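Iron(III) ABC transporter, periplasmic iron-compound-binding protein (Vibrio cholerae, PDB 5GGY) probably binds ferric siderophores such as Desferal in the periplasm and delivers them to an ABC transporter for iron import. Local coordinates at residues T164-N169 with P254-G259; A168-V173 with L224-E229. All coordinates share one frame; numbering follows the deposited sequence.

Contacts 1 and 2 lie side by side, their centres about 10 Å apart. They share Ala-168 and Asn-169, where strand 161-167 gives way to the turn leading into strand 172-176. Contact 1 uses the strand before the turn and is buried near the centre of the chain. Contact 2 uses the turn itself and lies at the surface. Their later segments come in reverse order. Loop 224-229 follows strand 219-223, and loop 254-259 follows strand 249-252. All four strands belong to one mixed sheet. Leu-165 CD2 touches Val-173 CG2 at 3.7 Å. The hairpin thus meets loops that leave two parallel strands of its own sheet, which ties this part of the fold together.

Contact 1. Residues T164-N169 with P254-G259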
ATOM      1  N   THR A 164      -2.159   4.250  22.288  1.00 35.17           N
ATOM      2  CA  THR A 164      -1.081   3.271  22.393  1.00 28.64           C
ATOM      3  C   THR A 164       0.143   3.866  23.080  1.00 32.30           C
ATOM      4  O   THR A 164       0.467   5.037  22.877  1.00 32.07           O
ATOM      5  CB  THR A 164      -0.674   2.744  21.014  1.00 29.59           C
ATOM      6  OG1 THR A 164       0.642   2.185  21.092  1.00 54.50           O
ATOM      7  CG2 THR A 164      -0.683   3.875  19.993  1.00 21.33           C
ATOM      8  N   LEU A 165       0.830   3.054  23.879  1.00 15.39           N
ATOM      9  CA  LEU A 165       2.013   3.533  24.584  1.00 33.25           C
ATOM     10  C   LEU A 165       2.937   2.416  25.051  1.00 25.01           C
ATOM     11  O   LEU A 165       2.586   1.242  25.029  1.00 30.10           O
ATOM     12  CB  LEU A 165       1.608   4.415  25.786  1.00 34.03           C
ATOM     13  CG  LEU A 165       0.757   3.981  26.992  1.00 33.90           C
ATOM     14  CD1 LEU A 165      -0.624   3.478  26.588  1.00 40.91           C
ATOM     15  CD2 LEU A 165       1.458   2.966  27.896  1.00 18.56           C
ATOM     16  N   ARG A 166       4.135   2.815  25.459  1.00 21.75           N
ATOM     17  CA  ARG A 166       5.040   1.962  26.216  1.00 18.57           C
ATOM     18  C   ARG A 166       5.344   2.654  27.541  1.00 29.36           C
ATOM     19  O   ARG A 166       5.261   3.878  27.644  1.00 28.62           O
ATOM     20  CB  ARG A 166       6.339   1.689  25.452  1.00 18.30           C
ATOM     21  CG  ARG A 166       6.183   0.844  24.197  1.00 30.10           C
ATOM     22  CD  ARG A 166       7.545   0.537  23.588  1.00 22.65           C
ATOM     23  NE  ARG A 166       7.440  -0.065  22.260  1.00 21.01           N
ATOM     24  CZ  ARG A 166       7.493  -1.372  22.025  1.00 17.65           C
ATOM     25  NH1 ARG A 166       7.390  -1.830  20.784  1.00 15.57           N
ATOM     26  NH2 ARG A 166       7.654  -2.221  23.030  1.00 18.36           N
ATOM     27  N   PHE A 167       5.695   1.873  28.554  1.00 37.34           N
ATOM     28  CA  PHE A 167       6.050   2.432  29.850  1.00 33.91           C
ATOM     29  C   PHE A 167       7.516   2.841  29.905  1.00 39.33           C
ATOM     30  O   PHE A 167       8.400   2.030  29.657  1.00 47.46           O
ATOM     31  CB  PHE A 167       5.759   1.429  30.971  1.00 32.31           C
ATOM     32  CG  PHE A 167       4.306   1.304  31.320  1.00 35.51           C
ATOM     33  CD1 PHE A 167       3.678   2.257  32.105  1.00 34.70           C
ATOM     34  CD2 PHE A 167       3.566   0.232  30.866  1.00 34.56           C
ATOM     35  CE1 PHE A 167       2.335   2.138  32.423  1.00 30.81           C
ATOM     36  CE2 PHE A 167       2.226   0.112  31.182  1.00 30.90           C
ATOM     37  CZ  PHE A 167       1.612   1.065  31.961  1.00 24.05           C
ATOM     38  N   ALA A 168       7.770   4.105  30.225  1.00 30.61           N
ATOM     39  CA  ALA A 168       9.131   4.568  30.474  1.00 32.19           C
ATOM     40  C   ALA A 168       9.564   4.048  31.835  1.00 41.67           C
ATOM     41  O   ALA A 168      10.690   3.601  32.032  1.00 40.57           O
ATOM     42  CB  ALA A 168       9.205   6.076  30.427  1.00 32.39           C
ATOM     43  N   ASN A 169       8.624   4.109  32.765  1.00 43.35           N
ATOM     44  CA  ASN A 169       8.780   3.567  34.099  1.00 41.29           C
ATOM     45  C   ASN A 169       7.376   3.472  34.692  1.00 40.16           C
ATOM     46  O   ASN A 169       6.413   3.833  34.021  1.00 27.08           O
ATOM     47  CB  ASN A 169       9.721   4.438  34.942  1.00 38.51           C
ATOM     48  CG  ASN A 169       9.225   5.851  35.110  1.00 37.35           C
ATOM     49  OD1 ASN A 169       8.274   6.106  35.849  1.00 33.87           O
ATOM     50  ND2 ASN A 169       9.894   6.788  34.452  1.00 45.39           N
ATOM     51  N   PRO A 254       4.946  -8.498  22.224  1.00 22.72           N
ATOM     52  CA  PRO A 254       6.107  -7.773  21.687  1.00 26.46           C
ATOM     53  C   PRO A 254       6.095  -7.549  20.175  1.00 33.75           C
ATOM     54  O   PRO A 254       6.266  -8.485  19.398  1.00 35.14           O
ATOM     55  CB  PRO A 254       7.282  -8.672  22.084  1.00 22.24           C
ATOM     56  CG  PRO A 254       6.832  -9.322  23.340  1.00 19.00           C
ATOM     57  CD  PRO A 254       5.354  -9.549  23.177  1.00 19.26           C
ATOM     58  N   VAL A 255       5.873  -6.300  19.777  1.00 32.56           N
ATOM     59  CA  VAL A 255       6.024  -5.879  18.389  1.00 28.63           C
ATOM     60  C   VAL A 255       6.778  -4.559  18.352  1.00 33.06           C
ATOM     61  O   VAL A 255       6.367  -3.585  18.978  1.00 43.95           O
ATOM     62  CB  VAL A 255       4.672  -5.710  17.671  1.00 23.94           C
ATOM     63  CG1 VAL A 255       4.901  -5.210  16.260  1.00 28.79           C
ATOM     64  CG2 VAL A 255       3.904  -7.024  17.647  1.00 19.52           C
ATOM     65  N   TRP A 256       7.885  -4.534  17.621  1.00 23.29           N
ATOM     66  CA  TRP A 256       8.751  -3.363  17.578  1.00 17.58           C
ATOM     67  C   TRP A 256       8.038  -2.168  16.951  1.00 18.72           C
ATOM     68  O   TRP A 256       7.623  -2.210  15.790  1.00 27.28           O
ATOM     69  CB  TRP A 256      10.037  -3.689  16.815  1.00 22.52           C
ATOM     70  CG  TRP A 256      11.146  -2.685  16.984  1.00 25.96           C
ATOM     71  CD1 TRP A 256      11.860  -2.084  15.990  1.00 22.93           C
ATOM     72  CD2 TRP A 256      11.677  -2.180  18.219  1.00 22.45           C
ATOM     73  NE1 TRP A 256      12.798  -1.234  16.524  1.00 19.38           N
ATOM     74  CE2 TRP A 256      12.706  -1.273  17.890  1.00 28.04           C
ATOM     75  CE3 TRP A 256      11.381  -2.403  19.567  1.00 18.73           C
ATOM     76  CZ2 TRP A 256      13.440  -0.592  18.862  1.00 30.44           C
ATOM     77  CZ3 TRP A 256      12.109  -1.726  20.529  1.00 26.90           C
ATOM     78  CH2 TRP A 256      13.126  -0.831  20.172  1.00 26.60           C
ATOM     79  N   SER A 257       7.899  -1.103  17.734  1.00  9.72           N
ATOM     80  CA  SER A 257       7.185   0.088  17.295  1.00 25.64           C
ATOM     81  C   SER A 257       8.094   1.042  16.532  1.00 23.36           C
ATOM     82  O   SER A 257       7.700   2.159  16.201  1.00 23.75           O
ATOM     83  CB  SER A 257       6.565   0.806  18.493  1.00 17.13           C
ATOM     84  OG  SER A 257       5.812  -0.087  19.297  1.00 20.41           O
ATOM     85  N   TYR A 258       9.314   0.593  16.260  1.00 24.79           N
ATOM     86  CA  TYR A 258      10.265   1.375  15.483  1.00 23.13           C
ATOM     87  C   TYR A 258      10.902   0.509  14.399  1.00 26.84           C
ATOM     88  O   TYR A 258      12.120   0.510  14.225  1.00 27.47           O
ATOM     89  CB  TYR A 258      11.340   1.971  16.391  1.00 16.82           C
ATOM     90  CG  TYR A 258      10.799   2.480  17.710  1.00 23.81           C
ATOM     91  CD1 TYR A 258      10.853   1.692  18.855  1.00 23.55           C
ATOM     92  CD2 TYR A 258      10.224   3.740  17.809  1.00 26.61           C
ATOM     93  CE1 TYR A 258      10.359   2.146  20.057  1.00 28.99           C
ATOM     94  CE2 TYR A 258       9.725   4.205  19.013  1.00 26.53           C
ATOM     95  CZ  TYR A 258       9.795   3.402  20.134  1.00 28.88           C
ATOM     96  OH  TYR A 258       9.302   3.850  21.339  1.00 32.55           O
ATOM     97  N   GLY A 259      10.068  -0.229  13.674  1.00 20.35           N
ATOM     98  CA  GLY A 259      10.554  -1.184  12.696  1.00 22.56           C
ATOM     99  C   GLY A 259      10.293  -0.798  11.252  1.00 14.92           C
ATOM    100  O   GLY A 259      10.174   0.382  10.921  1.00 14.48           O
TER
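The backbones approach most closely at Arg-166 and Ser-257, whose CA atoms are 9.4 Å apart, so a long side chain from strand 161-167 has to span the gap to loop 254-259. Arg-166 provides it. Its CG lies anti to the carbonyl carbon (chi1 -67°), and the chain then runs extended to NE. This carries the guanidinium to the loop, where NH1 does most of the work. NH1 donates to OG of Ser-257 at 2.8 Å. The bond is bent, and the hydroxyl oxygen sits 28° out of the guanidinium plane. NH1 also reaches O of Val-255 at 2.7 Å, but this bond is weak, with an N-H...O angle of only 118°. The loop thus offers one main-chain and one side-chain oxygen to the same nitrogen, both near the edge of the guanidinium despite the tilt of the hydroxyl. NE has its own partner, the hydroxyl of Tyr-176, which also bonds weakly to OG of Ser-257. Tyr-176 therefore touches both sides of the contact, and its bond to NE would limit rotation of the guanidinium. Two aromatic rings border the group obliquely. CE1 of Tyr-258 is 4.3 Å from Arg-166 NE, and CE3 of Trp-256 is 4.2 Å from Arg-166 NH1. Tyr-258 also places CD1 over one face of the Trp-256 ring, near its rim. A buried arginine side chain thus bridges strand and loop, with two aromatic rings beside its end. Trp-256 meets Trp-24 edge-to-face and touches Val-50 and Arg-65, consistent with a place near the cleft between the two lobes of this binding-protein family. Arg-166 and Ser-257 rest on Phe-223 of strand 219-223, while Val-255 packs against helix 262-276.

Contact 2. Residues A168-V173 with L224-E229; sequences ANPTSV and LPFAEE
OD1 of Asn-169, a residue whose backbone also meets the ring of Phe-226, is gripped by two donors from Thr-171. The backbone N of Thr-171 reaches it at 2.7 Å with an N-H...O angle of 152°, and Thr-171 OG1 donates to it at 2.8 Å. The first bond makes an Asx turn. It sits inside a type I turn from Asn-169 to Ser-172. Ala-168 N bonds to Ser-172 O and Asn-169 N does so weakly, which makes a classic beta bulge. Together these features close the hairpin between strands 161-167 and 172-176. The two bonds limit the rotation of the Asn-169 amide. They tie its oxygen to Thr-171, two residues on, while CG and CD of Pro-170 meet loop 224-229.

That loop begins with a cis peptide bond between Leu-224 and Pro-225. It then makes a type I turn from Phe-226 to Glu-229, and Glu-228 takes the N-cap position of helix 229-234. Phe-226 has CG anti to its backbone nitrogen (chi1 177°), which sends the ring toward the hairpin. Its far atom CZ makes the contact. CZ lies 4.1 Å from C of Asn-169 and 4.3 Å from CD of Pro-170. The proline nitrogen stands at the edge of the ring, near its plane. The ring has further neighbours. The backbone N of Glu-228 lies over the centre of one face, 3.8 Å above the plane, and Phe-167 stacks with the ring. Val-232 of the helix touches both Phe-226 and Pro-170, so the proline lies against the loop and the helix that follows. No hydrogen bond joins the two segments. The Glu-228 side chain bends at chi2 and crosses the proline ring obliquely, bringing its OE2 to 3.5 Å from CD of Pro-170.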
ATOM      1  N   ALA A 168       7.770   4.105  30.225  1.00 30.61           N
ATOM      2  CA  ALA A 168       9.131   4.568  30.474  1.00 32.19           C
ATOM      3  C   ALA A 168       9.564   4.048  31.835  1.00 41.67           C
ATOM      4  O   ALA A 168      10.690   3.601  32.032  1.00 40.57           O
ATOM      5  CB  ALA A 168       9.205   6.076  30.427  1.00 32.39           C
ATOM      6  N   ASN A 169       8.624   4.109  32.765  1.00 43.35           N
ATOM      7  CA  ASN A 169       8.780   3.567  34.099  1.00 41.29           C
ATOM      8  C   ASN A 169       7.376   3.472  34.692  1.00 40.16           C
ATOM      9  O   ASN A 169       6.413   3.833  34.021  1.00 27.08           O
ATOM     10  CB  ASN A 169       9.721   4.438  34.942  1.00 38.51           C
ATOM     11  CG  ASN A 169       9.225   5.851  35.110  1.00 37.35           C
ATOM     12  OD1 ASN A 169       8.274   6.106  35.849  1.00 33.87           O
ATOM     13  ND2 ASN A 169       9.894   6.788  34.452  1.00 45.39           N
ATOM     14  N   PRO A 170       7.239   2.970  35.929  1.00 38.00           N
ATOM     15  CA  PRO A 170       5.882   2.838  36.475  1.00 40.85           C
ATOM     16  C   PRO A 170       5.102   4.148  36.608  1.00 44.87           C
ATOM     17  O   PRO A 170       3.900   4.084  36.828  1.00 48.21           O
ATOM     18  CB  PRO A 170       6.134   2.217  37.847  1.00 38.01           C
ATOM     19  CG  PRO A 170       7.356   1.414  37.651  1.00 34.53           C
ATOM     20  CD  PRO A 170       8.218   2.214  36.732  1.00 33.52           C
ATOM     21  N   THR A 171       5.754   5.298  36.463  1.00 44.64           N
ATOM     22  CA  THR A 171       5.037   6.565  36.568  1.00 43.01           C
ATOM     23  C   THR A 171       5.166   7.454  35.333  1.00 41.58           C
ATOM     24  O   THR A 171       4.609   8.542  35.295  1.00 34.00           O
ATOM     25  CB  THR A 171       5.490   7.357  37.812  1.00 37.02           C
ATOM     26  OG1 THR A 171       6.914   7.498  37.819  1.00 35.32           O
ATOM     27  CG2 THR A 171       5.045   6.645  39.079  1.00 31.65           C
ATOM     28  N   SER A 172       5.887   6.986  34.322  1.00 40.12           N
ATOM     29  CA  SER A 172       6.059   7.750  33.089  1.00 37.13           C
ATOM     30  C   SER A 172       5.667   6.909  31.883  1.00 34.11           C
ATOM     31  O   SER A 172       5.806   5.695  31.897  1.00 27.96           O
ATOM     32  CB  SER A 172       7.501   8.235  32.940  1.00 44.53           C
ATOM     33  OG  SER A 172       7.583   9.337  32.058  1.00 47.07           O
ATOM     34  N   VAL A 173       5.177   7.561  30.837  1.00 36.03           N
ATOM     35  CA  VAL A 173       4.638   6.860  29.673  1.00 30.55           C
ATOM     36  C   VAL A 173       5.073   7.492  28.347  1.00 26.19           C
ATOM     37  O   VAL A 173       5.167   8.709  28.234  1.00 28.48           O
ATOM     38  CB  VAL A 173       3.087   6.806  29.755  1.00 49.56           C
ATOM     39  CG1 VAL A 173       2.443   7.033  28.401  1.00 51.64           C
ATOM     40  CG2 VAL A 173       2.636   5.490  30.366  1.00 44.44           C
ATOM     41  N   LEU A 224       4.360  -4.965  25.227  1.00 23.27           N
ATOM     42  CA  LEU A 224       5.346  -5.766  25.935  1.00 27.33           C
ATOM     43  C   LEU A 224       6.639  -5.778  25.116  1.00 31.66           C
ATOM     44  O   LEU A 224       6.606  -5.545  23.910  1.00 24.03           O
ATOM     45  CB  LEU A 224       4.817  -7.184  26.168  1.00 31.75           C
ATOM     46  CG  LEU A 224       3.584  -7.293  27.070  1.00 32.26           C
ATOM     47  CD1 LEU A 224       3.121  -8.737  27.186  1.00 27.74           C
ATOM     48  CD2 LEU A 224       3.864  -6.706  28.446  1.00 27.37           C
ATOM     49  N   PRO A 225       7.787  -6.036  25.762  1.00 30.96           N
ATOM     50  CA  PRO A 225       7.981  -6.342  27.182  1.00 34.05           C
ATOM     51  C   PRO A 225       8.058  -5.113  28.081  1.00 24.49           C
ATOM     52  O   PRO A 225       8.513  -4.049  27.666  1.00 24.46           O
ATOM     53  CB  PRO A 225       9.316  -7.083  27.189  1.00 27.14           C
ATOM     54  CG  PRO A 225      10.071  -6.449  26.073  1.00 26.43           C
ATOM     55  CD  PRO A 225       9.051  -6.127  25.009  1.00 24.95           C
ATOM     56  N   PHE A 226       7.611  -5.284  29.319  1.00 30.22           N
ATOM     57  CA  PHE A 226       7.794  -4.287  30.364  1.00 33.97           C
ATOM     58  C   PHE A 226       8.048  -4.990  31.689  1.00 29.75           C
ATOM     59  O   PHE A 226       7.180  -5.679  32.216  1.00 30.49           O
ATOM     60  CB  PHE A 226       6.581  -3.358  30.461  1.00 34.79           C
ATOM     61  CG  PHE A 226       6.686  -2.343  31.565  1.00 31.60           C
ATOM     62  CD1 PHE A 226       5.647  -2.158  32.455  1.00 36.37           C
ATOM     63  CD2 PHE A 226       7.832  -1.589  31.724  1.00 26.58           C
ATOM     64  CE1 PHE A 226       5.745  -1.234  33.473  1.00 35.32           C
ATOM     65  CE2 PHE A 226       7.933  -0.666  32.740  1.00 36.15           C
ATOM     66  CZ  PHE A 226       6.891  -0.490  33.616  1.00 34.18           C
ATOM     67  N   ALA A 227       9.251  -4.804  32.221  1.00 29.16           N
ATOM     68  CA  ALA A 227       9.716  -5.569  33.375  1.00 32.53           C
ATOM     69  C   ALA A 227       8.913  -5.315  34.645  1.00 38.71           C
ATOM     70  O   ALA A 227       8.867  -6.163  35.531  1.00 35.88           O
ATOM     71  CB  ALA A 227      11.190  -5.277  33.633  1.00 33.06           C
ATOM     72  N   GLU A 228       8.277  -4.153  34.734  1.00 44.89           N
ATOM     73  CA  GLU A 228       7.553  -3.783  35.948  1.00 40.98           C
ATOM     74  C   GLU A 228       6.054  -3.657  35.704  1.00 40.10           C
ATOM     75  O   GLU A 228       5.393  -2.794  36.273  1.00 33.60           O
ATOM     76  CB  GLU A 228       8.105  -2.474  36.509  1.00 37.67           C
ATOM     77  CG  GLU A 228       9.575  -2.258  36.181  1.00 45.61           C
ATOM     78  CD  GLU A 228      10.343  -1.623  37.321  1.00 65.37           C
ATOM     79  OE1 GLU A 228      10.810  -2.372  38.202  1.00 71.58           O
ATOM     80  OE2 GLU A 228      10.491  -0.381  37.335  1.00 72.64           O
ATOM     81  N   GLU A 229       5.525  -4.532  34.856  1.00 39.39           N
ATOM     82  CA  GLU A 229       4.106  -4.518  34.515  1.00 30.13           C
ATOM     83  C   GLU A 229       3.236  -4.807  35.733  1.00 34.27           C
ATOM     84  O   GLU A 229       2.239  -4.124  35.969  1.00 40.36           O
ATOM     85  CB  GLU A 229       3.803  -5.539  33.416  1.00 33.72           C
ATOM     86  CG  GLU A 229       2.368  -5.488  32.912  1.00 33.61           C
ATOM     87  CD  GLU A 229       1.929  -6.791  32.266  1.00 36.78           C
ATOM     88  OE1 GLU A 229       2.444  -7.859  32.662  1.00 45.82           O
ATOM     89  OE2 GLU A 229       1.065  -6.747  31.364  1.00 34.10           O
TER